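Local coordinates for protein leucine aminopeptidase 2 (Saccharomyces cerevisiae, PDB 2XPZ) that preferentially cleaves di- and tripeptides from their amino end as a zinc-dependent M1 aminopeptidase, with a low epoxide hydrolase activity in vitro, at residues I264-D269 against A284-I289; I299-A304 against G325-L330; G309-N314 against F421-L426; H339-R344 against H465-L470; R344-L349 against S508-L513. All coordinates share one frame; numbering follows the deposited sequence.

Contact 1: residues I264-D269 against A284-I289; sequences ILVNVD and ATPTLI
Two straight backbone bonds tie Leu-265 and Asn-267 to Ala-284, which bridges to Val-266 as parallel strands do. Ala-284 N gives to Leu-265 O at 2.7 Å, and Ala-284 O takes Asn-267 N at 3.1 Å. The amide of Asn-267 adds a weak second bond from ND2 to the same carbonyl, while its OD1 is held by Tyr-141.

Apolar contacts fill in around this pairing. Ile-264 lays CG2 against Ala-284 CB at 3.6 Å, a close contact that a methyl side chain allows. With CG1 anti to the backbone N (chi1 -170°), Val-266 reaches Pro-286 CA at 3.8 Å and, more distantly, Ile-289. Pro-286, with no N-H to give, is consistent with the pairing ending here, and it sets CG 3.2 Å from Asn-267 O.

The strands belong to a four-stranded mixed sheet, with 282-284 at its edge. Backbone polarity is thus met by near-linear bonds, leaving Ala-284, near the catalytic Glu-302, to be fixed chiefly through its main chain.

Contact 2: residues I299-A304 against G325-L330; sequences IAHELA and GWTVYL. With ZN (zinc ion), chain C.
Their torsions bring His-301 and Thr-327 together: CG of the histidine lies anti to its backbone N (chi1 -177°), and in Thr-327 it is the methyl CG2 that takes the anti place, leaving OG1 beside the nitrogen. This is the heart of the HExxH zinc site of an M1 peptidase, where the short helix bearing His-301 and the catalytic Glu-302 crosses the helix 321-339 that supplies the third ligand. The axes of segments 299-304 and 325-330 come within 8.6 Å at 128°, closer to antiparallel than parallel.

Thr-327 CG2 sits over one face of the imidazole, 3.5 Å from the ring centroid and 20° off its normal, a CH-pi contact. At the ring's edge, in its plane, Val-328 CG2 approaches CE1 at 3.9 Å. Both methyls pack on a ring whose rotation is already fixed by zinc at NE2 and by the hydrogen bond of ND1 to Glu-331, a second-shell carboxylate that would probably make NE2 a stronger donor to the metal. Threonine suits its place by serving two sides: its methyl packs on the ring and its hydroxyl bonds to Ser-308 and Asn-323.

One turn on, Ala-304 is small enough to let the helices close, its CB meeting Leu-330 CB at 4.4 Å. His-305 and Glu-324 complete the zinc site, in which His-301 NE2 binds the zinc ion at 2.1 Å.

Contact 3: residues G309-N314 against F421-L426; sequences GNLVTN and FAKKSL
Val-312 is wedged between Phe-421 and Leu-426 on the tightly packed side of this contact. Its CG1, anti to the backbone N (chi1 177°), touches Phe-421 CB at 3.6 Å and Leu-426 CD2 at 3.7 Å, while CG2 lies against the Phe-421 carbonyl. Leu-426 in turn holds CD2 over one face of the Phe-421 ring, and Tyr-417 and Phe-418 of helix 407-420 close the apolar cluster. Valine suits the place because its two branches meet Phe-421 at different atoms and CG1 also reaches Leu-426; a glycine here would probably cost Phe-421 CB and Leu-426 CD2 the methyl they both pack on and open a gap beside the strand pair.

The backbone joins the segments as a short two-stranded parallel sheet. Thr-313 N bonds to Lys-424 O at 3.0 Å, almost straight at 177°, and Leu-426 N returns to Thr-313 O at 2.9 Å. The Thr-313 hydroxyl bonds to Gly-309 O and Lys-164 NZ, that of Ser-425 to Pro-161 O. Before the strands, Lys-423 N reaches Leu-311 O at 2.8 Å from the type II turn 421-424.

That turn forms the loose side. Leu-311 CG stands 4.2 Å from Ala-422 CB, and Lys-423 and Lys-424, whose CB atoms point away, are exposed, as fits long charged chains. Main-chain bonding thus sets the alignment of the strands, while apolar packing seals one flank and leaves the charged turn to solvent.

Contact 4: residues H339-R344 against H465-L470; sequences HGEPTR and HFITAL
Pro-342, in the first turn of helix 341-361, lies opposite Ile-467, their CA atoms 5.9 Å apart, where the chain runs into helix 469-487. Leu-470 makes the closest approach: with CG anti to the carbonyl carbon (chi1 -57°), CD1 comes to rest 3.9 Å from Thr-343 CA and 4.0 Å from Thr-343 OG1, while CG faces Pro-342 CB at 4.3 Å. Ile-467, more exposed, packs on Pro-342 and on Glu-341, its CD1 meeting Glu-341 CG at 4.2 Å.

Proline fits a first helical turn, where its missing N-H costs no helical bond, and its ring offers Leu-470 an apolar flank. Glu-341 keeps its charge turned to Arg-344, which grips it side-on with NE to OE1 and NH2 to OE2, both 2.7 Å; NH2 also meets Glu-401. A water links the segments through polar atoms, giving hydrogens to Pro-342 O and Ile-467 O and accepting one from Leu-470 N.

The arrangement is a water-bridged meeting of two helix N-termini at the surface, joining the start of helix 341-361 to that of helix 469-487, away from the active site.

Contact 5: residues R344-L349 against S508-L513; sequences RHFSAL and SNQLVL
Phe-346 pushes its ring edge against helix 508-513, meeting Leu-513 CD2 with CE1 at 3.5 Å. This is helix-to-helix packing between helix 341-361 of the peptidase domain and helix 508-519 in the C-terminal helical region of the leukotriene A4 hydrolase family. The axes of segments 344-349 and 508-513 stay 11.2 Å apart and run at 37°, so a long side chain is needed to span them, and an aromatic one suits the distance.

The anti position of CG relative to the backbone N (chi1 -176°) carries the ring across to helix 508-513. Leu-513 CD2 and the carbonyl carbon of Asn-509 both stand at its edge, near its plane, the latter 3.8 Å from CE2. Gln-510 comes in obliquely, ring and amide planes 63° apart; its aliphatic CG makes the contact, 3.5 Å from the same CE2, while NE2 is hydrogen-bonded to Leu-470 O. Ala-471 of helix 469-487 also touches the phenyl group. A serine in place of Phe-346 would probably open a gap between the helices and leave Gln-510 CG and Leu-513 CD2 without their apolar partner.

Toward the more polar margin, small Ser-347 suits a place where the helices do not touch directly. Its OG stands 4.2 Å from Asn-509 ND2, and a water spans that distance, lying 2.9 Å from Ser-347 OG and accepting a weak bond from Asn-509 ND2.

In the fold
Contacts 1, 2 and 3 are buried within the peptidase domain, whereas contact 4 is at the surface and contact 5 only partly buried. Contacts 1 and 3 are parallel strand pairings carried by backbone bonds; contact 2 packs helices around the metal and touches contact 1 where Ile-299 CD1 meets Ile-264 CD1 at 3.6 Å. Contacts 2 and 3 interleave along the chain, their centres about 14 Å apart. Contacts 4 and 5 share Arg-344 and helix 341-361, lie with centres about 9 Å apart, and touch where Phe-466 CZ packs on Ala-348 CB at 3.7 Å. Both rely on apolar side chains and bridging water instead of direct polar bonds.

Contact 1: residues I264-D269 against A284-I289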
# COMPACT_ATOMS: atom_id res chain seq x y z
N ILE A 264 1.82 -1.04 14.65
CA ILE A 264 0.72 -1.00 13.68
C ILE A 264 -0.38 -0.05 14.16
O ILE A 264 -0.89 -0.22 15.26
CB ILE A 264 0.11 -2.42 13.47
CG1 ILE A 264 1.09 -3.33 12.74
CG2 ILE A 264 -1.23 -2.36 12.74
CD1 ILE A 264 0.64 -4.77 12.73
N LEU A 265 -0.72 0.95 13.35
CA LEU A 265 -1.86 1.82 13.63
C LEU A 265 -3.06 1.31 12.86
O LEU A 265 -3.04 1.29 11.64
CB LEU A 265 -1.59 3.26 13.21
CG LEU A 265 -2.83 4.16 13.28
CD1 LEU A 265 -3.12 4.55 14.71
CD2 LEU A 265 -2.69 5.39 12.43
N VAL A 266 -4.10 0.89 13.57
CA VAL A 266 -5.31 0.47 12.89
C VAL A 266 -6.22 1.69 12.81
O VAL A 266 -6.75 2.16 13.81
CB VAL A 266 -5.98 -0.70 13.62
CG1 VAL A 266 -7.10 -1.28 12.78
CG2 VAL A 266 -4.95 -1.79 13.90
N ASN A 267 -6.35 2.24 11.60
CA ASN A 267 -7.03 3.51 11.41
C ASN A 267 -8.51 3.51 11.68
O ASN A 267 -9.09 2.50 12.04
CB ASN A 267 -6.78 4.03 10.00
CG ASN A 267 -5.41 4.61 9.86
OD1 ASN A 267 -5.16 5.76 10.22
ND2 ASN A 267 -4.50 3.80 9.36
N VAL A 268 -9.14 4.67 11.51
CA VAL A 268 -10.55 4.74 11.81
C VAL A 268 -11.31 3.96 10.75
O VAL A 268 -10.77 3.68 9.69
CB VAL A 268 -11.09 6.16 11.89
CG1 VAL A 268 -10.73 6.73 13.23
CG2 VAL A 268 -10.54 7.02 10.78
N ASP A 269 -12.56 3.64 11.05
CA ASP A 269 -13.40 2.81 10.17
C ASP A 269 -13.67 3.45 8.78
O ASP A 269 -14.11 2.77 7.84
CB ASP A 269 -14.76 2.52 10.81
CG ASP A 269 -14.67 1.60 12.03
OD1 ASP A 269 -14.57 0.35 11.85
OD2 ASP A 269 -14.70 2.15 13.16
N ALA A 284 -2.68 0.44 9.12
CA ALA A 284 -3.42 -0.74 8.72
C ALA A 284 -4.89 -0.42 8.62
O ALA A 284 -5.38 0.50 9.25
CB ALA A 284 -3.17 -1.87 9.70
N THR A 285 -5.60 -1.19 7.81
CA THR A 285 -7.04 -1.02 7.66
C THR A 285 -7.77 -1.89 8.70
O THR A 285 -7.30 -2.97 9.05
CB THR A 285 -7.48 -1.32 6.20
OG1 THR A 285 -8.89 -1.08 6.06
CG2 THR A 285 -7.17 -2.76 5.82
N PRO A 286 -8.91 -1.41 9.21
CA PRO A 286 -9.69 -2.19 10.18
C PRO A 286 -10.26 -3.48 9.59
O PRO A 286 -10.60 -4.39 10.35
CB PRO A 286 -10.82 -1.22 10.56
CG PRO A 286 -10.31 0.11 10.22
CD PRO A 286 -9.47 -0.07 9.01
N THR A 287 -10.37 -3.55 8.26
CA THR A 287 -10.87 -4.76 7.61
C THR A 287 -9.82 -5.86 7.72
O THR A 287 -9.98 -6.96 7.19
CB THR A 287 -11.24 -4.54 6.12
OG1 THR A 287 -10.05 -4.39 5.33
CG2 THR A 287 -12.15 -3.33 5.95
N LEU A 288 -8.80 -5.58 8.45
CA LEU A 288 -7.80 -6.59 8.78
C LEU A 288 -8.26 -7.34 9.99
O LEU A 288 -7.86 -8.47 10.24
CB LEU A 288 -6.43 -5.97 9.04
CG LEU A 288 -5.57 -5.39 7.91
CD1 LEU A 288 -4.10 -5.47 8.30
CD2 LEU A 288 -5.82 -6.09 6.57
N ILE A 289 -9.11 -6.69 10.77
CA ILE A 289 -9.64 -7.32 11.97
C ILE A 289 -10.78 -8.28 11.64
O ILE A 289 -11.91 -7.86 11.43
CB ILE A 289 -10.21 -6.27 12.95
CG1 ILE A 289 -9.15 -5.20 13.22
CG2 ILE A 289 -10.58 -6.99 14.24
CD1 ILE A 289 -7.76 -5.75 13.54
O HOH W 1 -11.38 1.15 6.63

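Contact 2: residues I299-A304 against G325-L330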
# COMPACT_ATOMS: atom_id res chain seq x y z
N ILE A 299 -0.18 -8.11 6.70
CA ILE A 299 0.83 -7.45 7.54
C ILE A 299 2.26 -7.71 7.06
O ILE A 299 3.16 -6.90 7.27
CB ILE A 299 0.68 -7.86 9.05
CG1 ILE A 299 -0.51 -7.15 9.68
CG2 ILE A 299 1.94 -7.54 9.84
CD1 ILE A 299 -0.55 -5.65 9.40
N ALA A 300 2.46 -8.86 6.40
CA ALA A 300 3.77 -9.26 5.89
C ALA A 300 4.29 -8.29 4.84
O ALA A 300 5.49 -8.13 4.66
CB ALA A 300 3.70 -10.67 5.32
N HIS A 301 3.36 -7.64 4.15
CA HIS A 301 3.71 -6.71 3.09
C HIS A 301 4.31 -5.40 3.60
O HIS A 301 5.37 -4.99 3.18
CB HIS A 301 2.48 -6.41 2.26
CG HIS A 301 2.76 -5.51 1.10
ND1 HIS A 301 3.18 -5.99 -0.12
CD2 HIS A 301 2.70 -4.16 0.98
CE1 HIS A 301 3.35 -4.97 -0.95
NE2 HIS A 301 3.08 -3.86 -0.31
N GLU A 302 3.58 -4.76 4.51
CA GLU A 302 4.03 -3.55 5.17
C GLU A 302 5.30 -3.83 5.94
O GLU A 302 6.22 -3.03 5.94
CB GLU A 302 2.95 -3.05 6.11
CG GLU A 302 2.08 -1.96 5.50
CD GLU A 302 1.07 -2.50 4.52
OE1 GLU A 302 0.60 -3.64 4.75
OE2 GLU A 302 0.73 -1.80 3.54
N LEU A 303 5.34 -4.96 6.62
CA LEU A 303 6.51 -5.35 7.36
C LEU A 303 7.69 -5.48 6.41
O LEU A 303 8.81 -5.04 6.68
CB LEU A 303 6.26 -6.68 8.05
CG LEU A 303 7.49 -7.24 8.73
CD1 LEU A 303 7.77 -6.44 9.97
CD2 LEU A 303 7.27 -8.70 9.05
N ALA A 304 7.43 -6.11 5.27
CA ALA A 304 8.47 -6.36 4.29
C ALA A 304 9.10 -5.04 3.84
O ALA A 304 10.29 -4.99 3.54
CB ALA A 304 7.90 -7.11 3.10
N GLY A 325 7.76 -4.24 -6.11
CA GLY A 325 8.02 -5.58 -6.60
C GLY A 325 8.84 -6.38 -5.62
O GLY A 325 8.50 -7.52 -5.32
N TRP A 326 9.93 -5.81 -5.13
CA TRP A 326 10.77 -6.48 -4.15
C TRP A 326 9.97 -6.80 -2.90
O TRP A 326 10.27 -7.74 -2.18
CB TRP A 326 11.95 -5.59 -3.76
CG TRP A 326 13.30 -5.99 -4.29
CD1 TRP A 326 14.12 -5.23 -5.09
CD2 TRP A 326 14.01 -7.20 -4.03
NE1 TRP A 326 15.28 -5.91 -5.35
CE2 TRP A 326 15.24 -7.13 -4.71
CE3 TRP A 326 13.73 -8.36 -3.30
CZ2 TRP A 326 16.18 -8.15 -4.69
CZ3 TRP A 326 14.66 -9.38 -3.28
CH2 TRP A 326 15.87 -9.27 -3.97
N THR A 327 8.94 -6.00 -2.65
CA THR A 327 8.18 -6.14 -1.43
C THR A 327 7.15 -7.24 -1.55
O THR A 327 6.94 -8.00 -0.62
CB THR A 327 7.46 -4.84 -1.07
OG1 THR A 327 8.42 -3.88 -0.62
CG2 THR A 327 6.49 -5.09 0.04
N VAL A 328 6.51 -7.31 -2.70
CA VAL A 328 5.62 -8.43 -2.96
C VAL A 328 6.41 -9.74 -2.93
O VAL A 328 5.94 -10.72 -2.35
CB VAL A 328 4.89 -8.27 -4.29
CG1 VAL A 328 4.30 -9.57 -4.71
CG2 VAL A 328 3.81 -7.20 -4.17
N TYR A 329 7.60 -9.75 -3.52
CA TYR A 329 8.47 -10.94 -3.50
C TYR A 329 8.78 -11.37 -2.08
O TYR A 329 8.46 -12.49 -1.67
CB TYR A 329 9.79 -10.71 -4.25
CG TYR A 329 10.74 -11.90 -4.11
CD1 TYR A 329 10.60 -13.02 -4.92
CD2 TYR A 329 11.75 -11.91 -3.16
CE1 TYR A 329 11.44 -14.10 -4.80
CE2 TYR A 329 12.59 -12.99 -3.03
CZ TYR A 329 12.43 -14.08 -3.85
OH TYR A 329 13.26 -15.17 -3.74
N LEU A 330 9.42 -10.48 -1.34
CA LEU A 330 9.77 -10.74 0.04
C LEU A 330 8.52 -11.09 0.87
O LEU A 330 8.57 -11.94 1.75
CB LEU A 330 10.51 -9.55 0.61
CG LEU A 330 11.79 -9.13 -0.12
CD1 LEU A 330 12.28 -7.82 0.42
CD2 LEU A 330 12.85 -10.18 0.04
ZN ZN C . 3.48 -1.76 -0.55

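Contact 3: residues G309-N314 against F421-L426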
# COMPACT_ATOMS: atom_id res chain seq x y z
N GLY A 309 12.17 -0.51 0.12
CA GLY A 309 11.34 0.67 0.01
C GLY A 309 11.61 1.63 1.15
O GLY A 309 11.72 2.83 0.94
N ASN A 310 11.72 1.10 2.36
CA ASN A 310 11.95 1.93 3.51
C ASN A 310 13.43 1.99 3.74
O ASN A 310 14.00 3.06 3.88
CB ASN A 310 11.22 1.40 4.74
CG ASN A 310 9.71 1.51 4.61
OD1 ASN A 310 9.18 1.80 3.54
ND2 ASN A 310 9.02 1.28 5.71
N LEU A 311 14.06 0.82 3.76
CA LEU A 311 15.50 0.74 3.96
C LEU A 311 16.24 1.01 2.67
O LEU A 311 17.17 1.81 2.65
CB LEU A 311 15.91 -0.62 4.52
CG LEU A 311 17.37 -0.76 4.92
CD1 LEU A 311 17.66 0.06 6.17
CD2 LEU A 311 17.68 -2.23 5.14
N VAL A 312 15.83 0.33 1.60
CA VAL A 312 16.40 0.54 0.28
C VAL A 312 15.34 1.11 -0.66
O VAL A 312 14.40 0.42 -1.04
CB VAL A 312 16.90 -0.78 -0.31
CG1 VAL A 312 17.41 -0.56 -1.71
CG2 VAL A 312 17.98 -1.38 0.56
N THR A 313 15.52 2.36 -1.07
CA THR A 313 14.44 3.11 -1.72
C THR A 313 14.56 3.29 -3.24
O THR A 313 15.66 3.48 -3.78
CB THR A 313 14.28 4.48 -1.02
OG1 THR A 313 14.31 4.29 0.39
CG2 THR A 313 12.98 5.15 -1.39
N ASN A 314 13.43 3.22 -3.94
CA ASN A 314 13.41 3.63 -5.33
C ASN A 314 13.77 5.11 -5.40
O ASN A 314 13.12 5.93 -4.78
CB ASN A 314 12.04 3.39 -5.95
CG ASN A 314 10.92 4.00 -5.14
OD1 ASN A 314 10.73 3.65 -3.97
ND2 ASN A 314 10.15 4.89 -5.76
N PHE A 421 22.63 -1.50 -0.31
CA PHE A 421 21.92 -0.23 -0.52
C PHE A 421 21.17 0.26 0.73
O PHE A 421 20.40 1.22 0.66
CB PHE A 421 20.99 -0.31 -1.74
CG PHE A 421 21.73 -0.37 -3.04
CD1 PHE A 421 22.31 0.78 -3.58
CD2 PHE A 421 21.86 -1.56 -3.73
CE1 PHE A 421 23.00 0.74 -4.77
CE2 PHE A 421 22.56 -1.61 -4.93
CZ PHE A 421 23.13 -0.46 -5.45
N ALA A 422 21.43 -0.38 1.86
CA ALA A 422 20.85 0.04 3.13
C ALA A 422 20.99 1.53 3.34
O ALA A 422 22.10 2.06 3.36
CB ALA A 422 21.52 -0.70 4.27
N LYS A 423 19.86 2.20 3.50
CA LYS A 423 19.85 3.62 3.83
C LYS A 423 20.12 4.51 2.63
O LYS A 423 20.37 5.70 2.77
CB LYS A 423 20.85 3.92 4.95
CG LYS A 423 20.48 3.30 6.29
CD LYS A 423 21.55 3.53 7.34
CE LYS A 423 20.96 3.47 8.73
NZ LYS A 423 21.78 2.68 9.68
N LYS A 424 20.05 3.92 1.44
CA LYS A 424 20.29 4.65 0.19
C LYS A 424 19.14 4.45 -0.81
O LYS A 424 18.21 3.68 -0.55
CB LYS A 424 21.59 4.18 -0.47
CG LYS A 424 22.86 4.82 0.05
CD LYS A 424 23.92 3.77 0.29
CE LYS A 424 25.30 4.38 0.34
NZ LYS A 424 26.15 3.71 1.35
N SER A 425 19.21 5.14 -1.94
CA SER A 425 18.26 4.93 -3.04
C SER A 425 18.97 4.40 -4.28
O SER A 425 20.17 4.55 -4.42
CB SER A 425 17.55 6.23 -3.39
OG SER A 425 16.94 6.80 -2.24
N LEU A 426 18.22 3.77 -5.18
CA LEU A 426 18.81 3.26 -6.41
C LEU A 426 17.81 3.20 -7.54
O LEU A 426 16.60 3.33 -7.33
CB LEU A 426 19.44 1.88 -6.19
CG LEU A 426 18.49 0.80 -5.67
CD1 LEU A 426 17.79 0.18 -6.83
CD2 LEU A 426 19.25 -0.25 -4.92

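Contact 4: residues H339-R344 against H465-L470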
# COMPACT_ATOMS: atom_id res chain seq x y z
N HIS A 339 3.37 -20.59 5.63
CA HIS A 339 2.26 -21.46 5.25
C HIS A 339 2.60 -22.56 4.24
O HIS A 339 1.75 -23.42 3.96
CB HIS A 339 1.10 -20.62 4.73
CG HIS A 339 0.46 -19.76 5.78
ND1 HIS A 339 0.06 -20.26 6.99
CD2 HIS A 339 0.15 -18.45 5.79
CE1 HIS A 339 -0.46 -19.28 7.71
NE2 HIS A 339 -0.42 -18.17 7.01
N GLY A 340 3.81 -22.55 3.71
CA GLY A 340 4.24 -23.54 2.73
C GLY A 340 4.32 -22.97 1.33
O GLY A 340 3.66 -21.98 1.00
N GLU A 341 5.12 -23.62 0.49
CA GLU A 341 5.37 -23.15 -0.88
C GLU A 341 4.10 -23.06 -1.73
O GLU A 341 3.94 -22.11 -2.49
CB GLU A 341 6.43 -24.01 -1.58
CG GLU A 341 6.98 -23.42 -2.87
CD GLU A 341 7.87 -22.21 -2.63
OE1 GLU A 341 7.36 -21.18 -2.15
OE2 GLU A 341 9.07 -22.29 -2.93
N PRO A 342 3.21 -24.06 -1.63
CA PRO A 342 1.98 -23.97 -2.41
C PRO A 342 1.20 -22.67 -2.15
O PRO A 342 0.55 -22.15 -3.07
CB PRO A 342 1.19 -25.20 -1.95
CG PRO A 342 2.23 -26.17 -1.60
CD PRO A 342 3.34 -25.38 -0.99
N THR A 343 1.29 -22.12 -0.95
CA THR A 343 0.59 -20.88 -0.65
C THR A 343 1.17 -19.66 -1.37
O THR A 343 0.42 -18.86 -1.94
CB THR A 343 0.51 -20.63 0.85
OG1 THR A 343 0.12 -21.84 1.51
CG2 THR A 343 -0.51 -19.55 1.16
N ARG A 344 2.49 -19.52 -1.37
CA ARG A 344 3.14 -18.39 -2.05
C ARG A 344 2.87 -18.44 -3.54
O ARG A 344 2.67 -17.40 -4.17
CB ARG A 344 4.65 -18.41 -1.81
CG ARG A 344 5.41 -17.62 -2.86
CD ARG A 344 6.84 -17.34 -2.45
NE ARG A 344 7.72 -18.50 -2.55
CZ ARG A 344 8.70 -18.62 -3.43
NH1 ARG A 344 8.94 -17.66 -4.31
NH2 ARG A 344 9.45 -19.71 -3.44
N HIS A 465 5.83 -20.68 -14.11
CA HIS A 465 5.10 -21.88 -13.73
C HIS A 465 5.00 -21.94 -12.23
O HIS A 465 6.00 -22.19 -11.55
CB HIS A 465 5.80 -23.13 -14.21
CG HIS A 465 6.41 -22.99 -15.56
ND1 HIS A 465 7.77 -22.99 -15.77
CD2 HIS A 465 5.84 -22.85 -16.79
CE1 HIS A 465 8.02 -22.85 -17.06
NE2 HIS A 465 6.86 -22.76 -17.70
N PHE A 466 3.81 -21.70 -11.71
CA PHE A 466 3.59 -21.76 -10.28
C PHE A 466 2.83 -23.03 -9.96
O PHE A 466 2.02 -23.47 -10.76
CB PHE A 466 2.79 -20.56 -9.80
CG PHE A 466 3.51 -19.25 -9.94
CD1 PHE A 466 4.70 -19.03 -9.26
CD2 PHE A 466 2.99 -18.22 -10.71
CE1 PHE A 466 5.36 -17.82 -9.38
CE2 PHE A 466 3.64 -17.01 -10.83
CZ PHE A 466 4.83 -16.81 -10.16
N ILE A 467 3.12 -23.61 -8.80
CA ILE A 467 2.31 -24.69 -8.27
C ILE A 467 0.86 -24.23 -8.20
O ILE A 467 0.57 -23.23 -7.56
CB ILE A 467 2.78 -25.06 -6.85
CG1 ILE A 467 4.28 -25.37 -6.85
CG2 ILE A 467 2.00 -26.22 -6.31
CD1 ILE A 467 4.78 -25.88 -5.53
N THR A 468 -0.05 -24.93 -8.87
CA THR A 468 -1.45 -24.49 -8.94
C THR A 468 -2.38 -25.20 -7.95
O THR A 468 -3.58 -24.97 -7.95
CB THR A 468 -2.06 -24.60 -10.38
OG1 THR A 468 -2.09 -25.97 -10.80
CG2 THR A 468 -1.26 -23.78 -11.39
N ALA A 469 -1.81 -26.05 -7.10
CA ALA A 469 -2.58 -26.89 -6.16
C ALA A 469 -3.80 -26.20 -5.53
O ALA A 469 -4.94 -26.57 -5.79
CB ALA A 469 -1.67 -27.44 -5.08
N LEU A 470 -3.53 -25.21 -4.69
CA LEU A 470 -4.57 -24.50 -3.97
C LEU A 470 -5.60 -23.83 -4.87
O LEU A 470 -6.72 -23.59 -4.46
CB LEU A 470 -3.94 -23.46 -3.05
CG LEU A 470 -2.93 -23.93 -2.01
CD1 LEU A 470 -2.79 -22.85 -0.98
CD2 LEU A 470 -3.39 -25.19 -1.35
O HOH W 2 -1.07 -23.35 -4.77

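Contact 5: residues R344-L349 against S508-L513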
# COMPACT_ATOMS: atom_id res chain seq x y z
N ARG A 344 2.49 -19.52 -1.37
CA ARG A 344 3.14 -18.39 -2.05
C ARG A 344 2.87 -18.44 -3.54
O ARG A 344 2.67 -17.40 -4.17
CB ARG A 344 4.65 -18.41 -1.81
CG ARG A 344 5.41 -17.62 -2.86
CD ARG A 344 6.84 -17.34 -2.45
NE ARG A 344 7.72 -18.50 -2.55
CZ ARG A 344 8.70 -18.62 -3.43
NH1 ARG A 344 8.94 -17.66 -4.31
NH2 ARG A 344 9.45 -19.71 -3.44
N HIS A 345 2.88 -19.65 -4.09
CA HIS A 345 2.54 -19.88 -5.49
C HIS A 345 1.11 -19.48 -5.81
O HIS A 345 0.83 -18.91 -6.87
CB HIS A 345 2.78 -21.34 -5.86
CG HIS A 345 4.21 -21.66 -6.17
ND1 HIS A 345 4.73 -21.55 -7.44
CD2 HIS A 345 5.23 -22.06 -5.38
CE1 HIS A 345 6.01 -21.88 -7.42
NE2 HIS A 345 6.34 -22.19 -6.18
N PHE A 346 0.21 -19.77 -4.88
CA PHE A 346 -1.17 -19.34 -4.98
C PHE A 346 -1.30 -17.81 -4.86
O PHE A 346 -2.00 -17.19 -5.65
CB PHE A 346 -2.05 -20.09 -3.96
CG PHE A 346 -3.51 -19.77 -4.05
CD1 PHE A 346 -4.20 -19.99 -5.22
CD2 PHE A 346 -4.19 -19.23 -2.97
CE1 PHE A 346 -5.53 -19.68 -5.32
CE2 PHE A 346 -5.53 -18.92 -3.08
CZ PHE A 346 -6.20 -19.15 -4.25
N SER A 347 -0.62 -17.22 -3.88
CA SER A 347 -0.52 -15.76 -3.76
C SER A 347 -0.05 -15.18 -5.07
O SER A 347 -0.63 -14.22 -5.59
CB SER A 347 0.46 -15.37 -2.65
OG SER A 347 -0.24 -14.99 -1.46
N ALA A 348 1.01 -15.78 -5.61
CA ALA A 348 1.60 -15.39 -6.87
C ALA A 348 0.61 -15.53 -8.02
O ALA A 348 0.49 -14.64 -8.86
CB ALA A 348 2.81 -16.22 -7.14
N LEU A 349 -0.10 -16.66 -8.05
CA LEU A 349 -1.09 -16.92 -9.07
C LEU A 349 -2.29 -15.96 -9.03
O LEU A 349 -2.81 -15.58 -10.07
CB LEU A 349 -1.56 -18.37 -8.99
CG LEU A 349 -2.68 -18.71 -9.95
CD1 LEU A 349 -2.31 -18.29 -11.37
CD2 LEU A 349 -2.98 -20.19 -9.88
N SER A 508 -8.23 -17.79 3.59
CA SER A 508 -9.07 -16.64 3.22
C SER A 508 -9.05 -16.36 1.73
O SER A 508 -10.08 -16.07 1.13
CB SER A 508 -8.61 -15.38 3.94
OG SER A 508 -8.19 -15.70 5.25
N ASN A 509 -7.86 -16.45 1.14
CA ASN A 509 -7.68 -16.17 -0.27
C ASN A 509 -8.34 -17.19 -1.20
O ASN A 509 -8.66 -16.88 -2.35
CB ASN A 509 -6.18 -16.03 -0.59
CG ASN A 509 -5.57 -14.77 -0.03
OD1 ASN A 509 -6.27 -13.90 0.49
ND2 ASN A 509 -4.25 -14.64 -0.15
N GLN A 510 -8.54 -18.41 -0.70
CA GLN A 510 -9.19 -19.48 -1.48
C GLN A 510 -10.71 -19.30 -1.51
O GLN A 510 -11.35 -19.55 -2.53
CB GLN A 510 -8.79 -20.87 -0.96
CG GLN A 510 -7.37 -21.34 -1.37
CD GLN A 510 -7.01 -22.74 -0.87
OE1 GLN A 510 -6.77 -22.95 0.31
NE2 GLN A 510 -6.95 -23.69 -1.79
N LEU A 511 -11.28 -18.85 -0.40
CA LEU A 511 -12.71 -18.52 -0.33
C LEU A 511 -13.06 -17.37 -1.23
O LEU A 511 -14.11 -17.37 -1.87
CB LEU A 511 -13.08 -18.15 1.09
CG LEU A 511 -13.04 -19.31 2.08
CD1 LEU A 511 -13.09 -18.76 3.49
CD2 LEU A 511 -14.19 -20.26 1.81
N VAL A 512 -12.19 -16.36 -1.26
CA VAL A 512 -12.39 -15.17 -2.07
C VAL A 512 -12.35 -15.54 -3.55
O VAL A 512 -13.15 -15.03 -4.34
CB VAL A 512 -11.33 -14.10 -1.78
CG1 VAL A 512 -11.52 -12.89 -2.69
CG2 VAL A 512 -11.37 -13.68 -0.31
N LEU A 513 -11.43 -16.42 -3.93
CA LEU A 513 -11.34 -16.89 -5.31
C LEU A 513 -12.51 -17.81 -5.63
O LEU A 513 -13.14 -17.68 -6.67
CB LEU A 513 -10.03 -17.64 -5.54
CG LEU A 513 -9.79 -18.14 -6.96
CD1 LEU A 513 -9.84 -17.00 -7.94
CD2 LEU A 513 -8.47 -18.87 -7.06
O HOH W 3 -1.95 -12.66 -1.16